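Local coordinates for protein GCN5-related N-acetyltransferase (Anabaena variabilis, PDB 2OZG) that binds coenzyme A and, as a GCN5-related N-acetyltransferase, probably moves acetyl groups onto amines, perhaps those of aminoglycosides, at residues 236-239 / 240-243; 245-248 / 249-253; 265-268 / 269-272. All coordinates share one frame; numbering follows the deposited sequence.

Interaction 1: residues 236-239 / 240-243; sequences TLSN and PAVQ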
loop_
_atom_site.group_PDB
_atom_site.type_symbol
_atom_site.label_atom_id
_atom_site.label_comp_id
_atom_site.label_asym_id
_atom_site.label_seq_id
_atom_site.Cartn_x
_atom_site.Cartn_y
_atom_site.Cartn_z
ATOM N N THR A 236 -35.787 0.515 -6.718
ATOM C CA THR A 236 -36.386 -0.818 -6.444
ATOM C C THR A 236 -37.670 -0.568 -5.661
ATOM O O THR A 236 -37.636 -0.120 -4.484
ATOM C CB THR A 236 -35.429 -1.793 -5.708
ATOM O OG1 THR A 236 -35.010 -1.220 -4.481
ATOM C CG2 THR A 236 -34.183 -2.026 -6.545
ATOM N N LEU A 237 -38.812 -0.787 -6.315
ATOM C CA LEU A 237 -40.101 -0.491 -5.670
ATOM C C LEU A 237 -40.707 -1.680 -4.939
ATOM O O LEU A 237 -41.595 -1.499 -4.110
ATOM C CB LEU A 237 -41.119 0.069 -6.647
ATOM C CG LEU A 237 -40.733 1.355 -7.368
ATOM C CD1 LEU A 237 -41.843 1.761 -8.333
ATOM C CD2 LEU A 237 -40.451 2.466 -6.369
ATOM N N SER A 238 -40.180 -2.874 -5.191
ATOM C CA SER A 238 -40.741 -4.092 -4.651
ATOM C C SER A 238 -39.624 -5.094 -4.439
ATOM O O SER A 238 -38.537 -4.933 -4.980
ATOM C CB SER A 238 -41.730 -4.669 -5.665
ATOM O OG SER A 238 -41.028 -5.101 -6.824
ATOM N N ASN A 239 -39.917 -6.140 -3.686
ATOM C CA ASN A 239 -38.937 -7.190 -3.442
ATOM C C ASN A 239 -38.478 -7.939 -4.701
ATOM O O ASN A 239 -37.303 -8.268 -4.821
ATOM C CB ASN A 239 -39.464 -8.171 -2.402
ATOM C CG ASN A 239 -38.425 -9.197 -2.030
ATOM O OD1 ASN A 239 -37.229 -8.889 -1.760
ATOM N ND2 ASN A 239 -38.858 -10.414 -2.043
ATOM N N PRO A 240 -39.413 -8.271 -5.622
ATOM C CA PRO A 240 -38.960 -8.857 -6.897
ATOM C C PRO A 240 -37.946 -7.939 -7.636
ATOM O O PRO A 240 -37.061 -8.433 -8.298
ATOM C CB PRO A 240 -40.241 -8.995 -7.669
ATOM C CG PRO A 240 -41.284 -9.177 -6.595
ATOM C CD PRO A 240 -40.875 -8.252 -5.535
ATOM N N ALA A 241 -38.087 -6.618 -7.509
ATOM C CA ALA A 241 -37.112 -5.707 -8.132
ATOM C C ALA A 241 -35.796 -5.805 -7.396
ATOM O O ALA A 241 -34.759 -5.788 -8.034
ATOM C CB ALA A 241 -37.611 -4.277 -8.176
ATOM N N VAL A 242 -35.839 -5.932 -6.065
ATOM C CA VAL A 242 -34.610 -6.070 -5.279
ATOM C C VAL A 242 -33.867 -7.358 -5.616
ATOM O O VAL A 242 -32.672 -7.306 -5.876
ATOM C CB VAL A 242 -34.790 -5.943 -3.738
ATOM C CG1 VAL A 242 -33.434 -6.064 -3.044
ATOM C CG2 VAL A 242 -35.433 -4.622 -3.346
ATOM N N GLN A 243 -34.561 -8.495 -5.660
ATOM C CA GLN A 243 -33.913 -9.781 -6.022
ATOM C C GLN A 243 -33.305 -9.738 -7.419
ATOM O O GLN A 243 -32.219 -10.285 -7.689
ATOM C CB GLN A 243 -34.904 -10.937 -5.961
ATOM C CG GLN A 243 -35.464 -11.236 -4.584
ATOM C CD GLN A 243 -34.408 -11.652 -3.497
ATOM O OE1 GLN A 243 -33.266 -12.002 -3.809
ATOM N NE2 GLN A 243 -34.832 -11.641 -2.215
#

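Interaction 2: residues 245-248 / 249-253; sequences FWTF and IANHR. With COA (coenzyme A), chain C.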
loop_
_atom_site.group_PDB
_atom_site.type_symbol
_atom_site.label_atom_id
_atom_site.label_comp_id
_atom_site.label_asym_id
_atom_site.label_seq_id
_atom_site.Cartn_x
_atom_site.Cartn_y
_atom_site.Cartn_z
ATOM N N PHE A 245 -32.330 -7.007 -9.026
ATOM C CA PHE A 245 -31.192 -6.121 -8.960
ATOM C C PHE A 245 -29.923 -6.879 -8.583
ATOM O O PHE A 245 -28.925 -6.849 -9.296
ATOM C CB PHE A 245 -31.558 -5.087 -7.894
ATOM C CG PHE A 245 -30.474 -4.122 -7.510
ATOM C CD1 PHE A 245 -30.331 -2.908 -8.176
ATOM C CD2 PHE A 245 -29.687 -4.348 -6.364
ATOM C CE1 PHE A 245 -29.344 -1.955 -7.739
ATOM C CE2 PHE A 245 -28.708 -3.448 -5.969
ATOM C CZ PHE A 245 -28.562 -2.225 -6.650
ATOM N N TRP A 246 -29.982 -7.576 -7.460
ATOM C CA TRP A 246 -28.854 -8.325 -6.980
ATOM C C TRP A 246 -28.482 -9.418 -7.925
ATOM O O TRP A 246 -27.317 -9.654 -8.087
ATOM C CB TRP A 246 -29.088 -8.944 -5.604
ATOM C CG TRP A 246 -28.949 -7.977 -4.446
ATOM C CD1 TRP A 246 -29.888 -7.704 -3.504
ATOM C CD2 TRP A 246 -27.807 -7.162 -4.125
ATOM N NE1 TRP A 246 -29.416 -6.749 -2.598
ATOM C CE2 TRP A 246 -28.145 -6.398 -2.977
ATOM C CE3 TRP A 246 -26.558 -6.964 -4.719
ATOM C CZ2 TRP A 246 -27.268 -5.500 -2.409
ATOM C CZ3 TRP A 246 -25.661 -6.048 -4.123
ATOM C CH2 TRP A 246 -26.024 -5.330 -3.014
ATOM N N THR A 247 -29.450 -10.161 -8.465
ATOM C CA THR A 247 -29.152 -11.211 -9.449
ATOM C C THR A 247 -28.387 -10.646 -10.645
ATOM O O THR A 247 -27.379 -11.201 -11.085
ATOM C CB THR A 247 -30.426 -11.909 -9.962
ATOM O OG1 THR A 247 -31.104 -12.525 -8.871
ATOM C CG2 THR A 247 -30.097 -12.981 -10.970
ATOM N N PHE A 248 -28.844 -9.505 -11.151
ATOM C CA PHE A 248 -28.217 -8.904 -12.318
ATOM C C PHE A 248 -26.727 -8.558 -12.009
ATOM O O PHE A 248 -25.792 -8.913 -12.727
ATOM C CB PHE A 248 -29.066 -7.710 -12.686
ATOM C CG PHE A 248 -28.536 -6.870 -13.845
ATOM C CD1 PHE A 248 -28.701 -7.281 -15.137
ATOM C CD2 PHE A 248 -27.908 -5.664 -13.601
ATOM C CE1 PHE A 248 -28.228 -6.508 -16.211
ATOM C CE2 PHE A 248 -27.406 -4.890 -14.671
ATOM C CZ PHE A 248 -27.587 -5.317 -15.970
ATOM N N ILE A 249 -26.520 -7.909 -10.889
ATOM C CA ILE A 249 -25.210 -7.534 -10.439
ATOM C C ILE A 249 -24.335 -8.755 -10.170
ATOM O O ILE A 249 -23.187 -8.756 -10.573
ATOM C CB ILE A 249 -25.323 -6.678 -9.199
ATOM C CG1 ILE A 249 -26.044 -5.381 -9.552
ATOM C CG2 ILE A 249 -23.980 -6.355 -8.646
ATOM C CD1 ILE A 249 -26.449 -4.597 -8.303
ATOM N N ALA A 250 -24.876 -9.778 -9.498
ATOM C CA ALA A 250 -24.123 -11.033 -9.215
ATOM C C ALA A 250 -23.690 -11.635 -10.525
ATOM O O ALA A 250 -22.636 -12.253 -10.619
ATOM C CB ALA A 250 -24.985 -12.044 -8.485
ATOM N N ASN A 251 -24.486 -11.410 -11.580
ATOM C CA ASN A 251 -24.140 -11.959 -12.874
ATOM C C ASN A 251 -23.013 -11.241 -13.621
ATOM O O ASN A 251 -22.669 -11.618 -14.706
ATOM C CB ASN A 251 -25.407 -12.211 -13.733
ATOM C CG ASN A 251 -26.115 -13.479 -13.335
ATOM O OD1 ASN A 251 -25.486 -14.422 -12.869
ATOM N ND2 ASN A 251 -27.411 -13.511 -13.503
ATOM N N HIS A 252 -22.437 -10.220 -13.014
ATOM C CA HIS A 252 -21.267 -9.529 -13.570
ATOM C C HIS A 252 -19.937 -10.032 -12.958
ATOM O O HIS A 252 -18.865 -9.539 -13.322
ATOM C CB HIS A 252 -21.333 -8.026 -13.294
ATOM C CG HIS A 252 -22.262 -7.278 -14.196
ATOM N ND1 HIS A 252 -23.623 -7.300 -14.035
ATOM C CD2 HIS A 252 -22.020 -6.491 -15.270
ATOM C CE1 HIS A 252 -24.183 -6.547 -14.970
ATOM N NE2 HIS A 252 -23.232 -6.041 -15.729
ATOM N N ARG A 253 -20.014 -11.069 -12.154
ATOM C CA ARG A 253 -18.883 -11.544 -11.378
ATOM C C ARG A 253 -17.705 -12.016 -12.185
ATOM O O ARG A 253 -16.583 -11.933 -11.729
ATOM C CB ARG A 253 -19.304 -12.626 -10.421
ATOM C CG ARG A 253 -19.616 -13.948 -11.020
ATOM C CD ARG A 253 -20.274 -14.840 -9.979
ATOM N NE ARG A 253 -20.754 -16.096 -10.579
ATOM C CZ ARG A 253 -21.956 -16.300 -11.135
ATOM N NH1 ARG A 253 -22.898 -15.349 -11.191
ATOM N NH2 ARG A 253 -22.232 -17.498 -11.639
HETATM N N1A COA C . -18.553 -17.897 -12.867
HETATM C C2A COA C . -18.633 -19.239 -12.777
HETATM N N3A COA C . -19.472 -19.960 -13.548
HETATM C C4A COA C . -20.270 -19.322 -14.439
HETATM C C5A COA C . -20.231 -17.936 -14.559
HETATM C C6A COA C . -19.336 -17.223 -13.737
HETATM N N6A COA C . -19.206 -15.878 -13.769
HETATM N N7A COA C . -21.139 -17.616 -15.512
HETATM C C8A COA C . -21.717 -18.760 -15.958
HETATM N N9A COA C . -21.172 -19.795 -15.296
HETATM C C1B COA C . -21.457 -21.256 -15.416
HETATM C C2B COA C . -22.736 -21.650 -14.680
HETATM O O2B COA C . -22.509 -21.921 -13.277
HETATM C C3B COA C . -23.232 -22.837 -15.495
HETATM O O3B COA C . -22.882 -24.099 -14.911
HETATM P P3B COA C . -23.976 -24.933 -14.036
HETATM O O7A COA C . -24.882 -25.554 -15.086
HETATM O O8A COA C . -23.112 -25.880 -13.210
HETATM O O9A COA C . -24.723 -23.899 -13.201
HETATM C C4B COA C . -22.614 -22.688 -16.883
HETATM O O4B COA C . -21.610 -21.671 -16.784
HETATM C C5B COA C . -23.650 -22.313 -17.944
HETATM O O5B COA C . -24.169 -21.009 -17.643
HETATM P P1A COA C . -24.812 -20.011 -18.760
HETATM O O1A COA C . -24.756 -20.668 -20.120
HETATM O O2A COA C . -26.166 -19.544 -18.225
HETATM O O3A COA C . -23.791 -18.736 -18.674
HETATM P P2A COA C . -24.220 -17.175 -18.935
HETATM O O4A COA C . -25.158 -17.186 -20.145
HETATM O O5A COA C . -24.754 -16.614 -17.619
HETATM O O6A COA C . -22.757 -16.480 -19.316
HETATM C CBP COA C . -20.781 -14.844 -19.132
HETATM C CCP COA C . -22.266 -15.179 -18.869
HETATM C CDP COA C . -20.416 -15.557 -20.432
HETATM C CEP COA C . -19.997 -15.567 -18.040
HETATM C CAP COA C . -20.606 -13.260 -19.223
HETATM O OAP COA C . -20.490 -12.773 -20.603
HETATM C C9P COA C . -19.551 -12.462 -18.406
HETATM O O9P COA C . -19.752 -12.114 -17.121
HETATM N N8P COA C . -18.412 -11.958 -18.920
HETATM C C7P COA C . -17.716 -12.011 -20.207
HETATM C C6P COA C . -16.375 -12.593 -19.787
HETATM C C5P COA C . -16.305 -14.077 -20.114
HETATM O O5P COA C . -17.216 -14.841 -19.802
HETATM N N4P COA C . -15.196 -14.515 -20.729
HETATM C C3P COA C . -14.904 -15.893 -21.112
HETATM C C2P COA C . -13.605 -15.827 -21.884
HETATM S S1P COA C . -13.852 -15.007 -23.513
#

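Interaction 3: residues 265-268 / 269-272; sequences VIDA and LTLL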
loop_
_atom_site.group_PDB
_atom_site.type_symbol
_atom_site.label_atom_id
_atom_site.label_comp_id
_atom_site.label_asym_id
_atom_site.label_seq_id
_atom_site.Cartn_x
_atom_site.Cartn_y
_atom_site.Cartn_z
ATOM N N VAL A 265 -27.114 5.014 5.125
ATOM C CA VAL A 265 -26.051 4.487 5.975
ATOM C C VAL A 265 -26.498 3.148 6.558
ATOM O O VAL A 265 -25.698 2.246 6.709
ATOM C CB VAL A 265 -25.638 5.532 7.013
ATOM C CG1 VAL A 265 -24.502 5.031 7.841
ATOM C CG2 VAL A 265 -25.168 6.821 6.277
ATOM N N ILE A 266 -27.786 3.009 6.872
ATOM C CA ILE A 266 -28.336 1.743 7.272
ATOM C C ILE A 266 -29.013 1.152 6.033
ATOM O O ILE A 266 -30.223 1.126 5.914
ATOM C CB ILE A 266 -29.357 1.868 8.430
ATOM C CG1 ILE A 266 -28.758 2.670 9.561
ATOM C CG2 ILE A 266 -29.697 0.449 8.956
ATOM C CD1 ILE A 266 -27.756 1.902 10.288
ATOM N N ASP A 267 -28.211 0.682 5.105
ATOM C CA ASP A 267 -28.742 0.195 3.864
ATOM C C ASP A 267 -29.563 -1.099 4.032
ATOM O O ASP A 267 -29.104 -2.067 4.599
ATOM C CB ASP A 267 -27.589 -0.012 2.895
ATOM C CG ASP A 267 -27.954 -0.896 1.723
ATOM O OD1 ASP A 267 -28.565 -0.407 0.775
ATOM O OD2 ASP A 267 -27.576 -2.091 1.752
ATOM N N ALA A 268 -30.737 -1.127 3.424
ATOM C CA ALA A 268 -31.628 -2.275 3.470
ATOM C C ALA A 268 -31.350 -3.349 2.393
ATOM O O ALA A 268 -31.707 -4.527 2.574
ATOM C CB ALA A 268 -33.075 -1.781 3.358
ATOM N N LEU A 269 -30.745 -2.957 1.264
ATOM C CA LEU A 269 -30.469 -3.891 0.192
ATOM C C LEU A 269 -29.532 -5.011 0.662
ATOM O O LEU A 269 -29.690 -6.160 0.269
ATOM C CB LEU A 269 -29.838 -3.180 -1.013
ATOM C CG LEU A 269 -30.615 -2.094 -1.782
ATOM C CD1 LEU A 269 -29.810 -1.712 -2.996
ATOM C CD2 LEU A 269 -31.976 -2.479 -2.194
ATOM N N THR A 270 -28.609 -4.686 1.553
ATOM C CA THR A 270 -27.656 -5.669 2.088
ATOM C C THR A 270 -28.352 -6.696 2.998
ATOM O O THR A 270 -27.774 -7.723 3.342
ATOM C CB THR A 270 -26.503 -4.974 2.823
ATOM O OG1 THR A 270 -27.010 -3.999 3.728
ATOM C CG2 THR A 270 -25.565 -4.279 1.827
ATOM N N LEU A 271 -29.603 -6.444 3.345
ATOM C CA LEU A 271 -30.334 -7.400 4.186
ATOM C C LEU A 271 -30.504 -8.720 3.420
ATOM O O LEU A 271 -30.486 -9.801 4.006
ATOM C CB LEU A 271 -31.698 -6.820 4.623
ATOM C CG LEU A 271 -32.616 -7.769 5.410
ATOM C CD1 LEU A 271 -31.955 -8.205 6.686
ATOM C CD2 LEU A 271 -33.915 -7.108 5.684
ATOM N N LEU A 272 -30.630 -8.623 2.095
ATOM C CA LEU A 272 -30.824 -9.788 1.278
ATOM C C LEU A 272 -29.576 -10.602 0.903
ATOM O O LEU A 272 -29.706 -11.658 0.340
ATOM C CB LEU A 272 -31.588 -9.397 0.021
ATOM C CG LEU A 272 -32.981 -8.792 0.253
ATOM C CD1 LEU A 272 -33.669 -8.650 -1.071
ATOM C CD2 LEU A 272 -33.813 -9.679 1.168
#

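Interaction 1: residues 236-239 / 240-243
S238 and A241 meet at the start of helix 239-250 in an N-cap, the motif in which a side chain supplies an acceptor for a first-turn amide that has no backbone carbonyl before it. Followed outward, the serine first brings CB to within 3.7 Å of P240 CD. Its chi1 of 67° then folds OG back between its own backbone N and carbonyl carbon, where it lies against P240 CD at 3.4 Å and accepts a weak hydrogen bond from A241 N, also at 3.4 Å. The stronger partner of OG is Q213 of strand 211-222, which ties the cap to the neighbouring strand. P240 illustrates why proline suits a first turn: it has no amide hydrogen that would need an acceptor there.

The backbone takes over at once. S238 O receives V242 N at 3.1 Å and takes a weaker bond from A241 N. One residue on, Q243 N bonds to N239 O at 2.9 Å.

The apolar side of the turn faces back to the end of strand 227-236. There the methyl of A241 rests against T236, CB to CB 4.1 Å. On V242, CG2 comes within 3.5 Å of S238 O, while N239 touches T368 of the second subunit. The buried hydroxyl of T236 has no hydrogen-bonding partner in the model; what its OG1 meets is the methyl V242 CG2, 3.6 Å away.

Interaction 2: residues 245-248 / 249-253
F248 and H252 are joined twice across the C-terminal end of helix 239-250, by their rings and by a hydrogen bond. In the ring pair, an edge-to-face stack with planes 73° apart, H252 directs CE1 over a face of F248, 3.6 Å from CE2. With CG anti to the backbone N (chi1 176°), the F248 ring meets that edge beside its carbonyl carbon. P89 of the third subunit packs against both.

Among the hydrogen bonds, H252 ND1 gives its N-H to F248 O at 3.0 Å, with the oxygen near the imidazole plane and the donor above the carbonyl plane. I249 N to F245 O and A250 N to W246 O are regular helical bonds. R253 NH1 reaches A250 O and N251 OD1, each at 3.2 Å, and A250 O takes R253 N from its opposite face.

The closest apolar contact is a CH-pi interaction: I249 CD1 sits over the F245 ring, 3.6 Å from its centroid.

R253 meets a coenzyme A held by backbone amides of the third subunit, CG 3.4 Å from N6A, which lies over a guanidinium face. The helix of this GNAT beta-alpha-beta unit runs out into a type I turn, A250 to R253.

Interaction 3: residues 265-268 / 269-272
D267 OD2 is gripped by two donors of T270. The backbone N arrives on the syn side at 2.8 Å, 32° out of the carboxylate plane, and the hydroxyl OG1 gives its proton on the anti side, also at 2.8 Å. With chi1 at 48° the threonine places OG1 between its own N and carbonyl carbon, a setting that lets the hydroxyl join the amide at the same oxygen.

The other carboxylate oxygen, OD1, accepts a bond from L269 N at 3.4 Å, a weak link of the Asx-turn kind from a side chain to the amide two residues on, where the loop after strand 258-263 enters the 3-10 segment 269-272. OD1 is also bonded to S263 OG and, weakly, to W261 NE1, which help to fix the carboxylate's rotation. Replacing D267 by an alanine is likely to leave T270 N without its acceptor, S263 OG without this partner and the T270 hydroxyl freer to turn.

Within the 3-10 turn, L271 N bonds to A268 O at 2.9 Å and L272 N to L269 O. R285 of the second subunit donates to D267 O and, more weakly, approaches T270 OG1.

The three interactions come in series along the second GNAT-type domain. Interactions 1 and 2 share helix 239-250, one at its first turn and the other at its last, with centres about 14 Å apart. Interaction 3 follows strand 258-263, its centre about 13 Å from that of interaction 1 and 16 Å from that of interaction 2. Its loop folds back onto the helix: L272 CD1 packs 3.3 Å from V242 CG1, while W246 NE1 makes a probable hydrogen bond to L269 O at 2.9 Å. Interactions 1 and 3 both touch the second subunit, whereas interaction 2 meets the third and its coenzyme A, so this one helix-and-loop unit serves two different subunit interfaces.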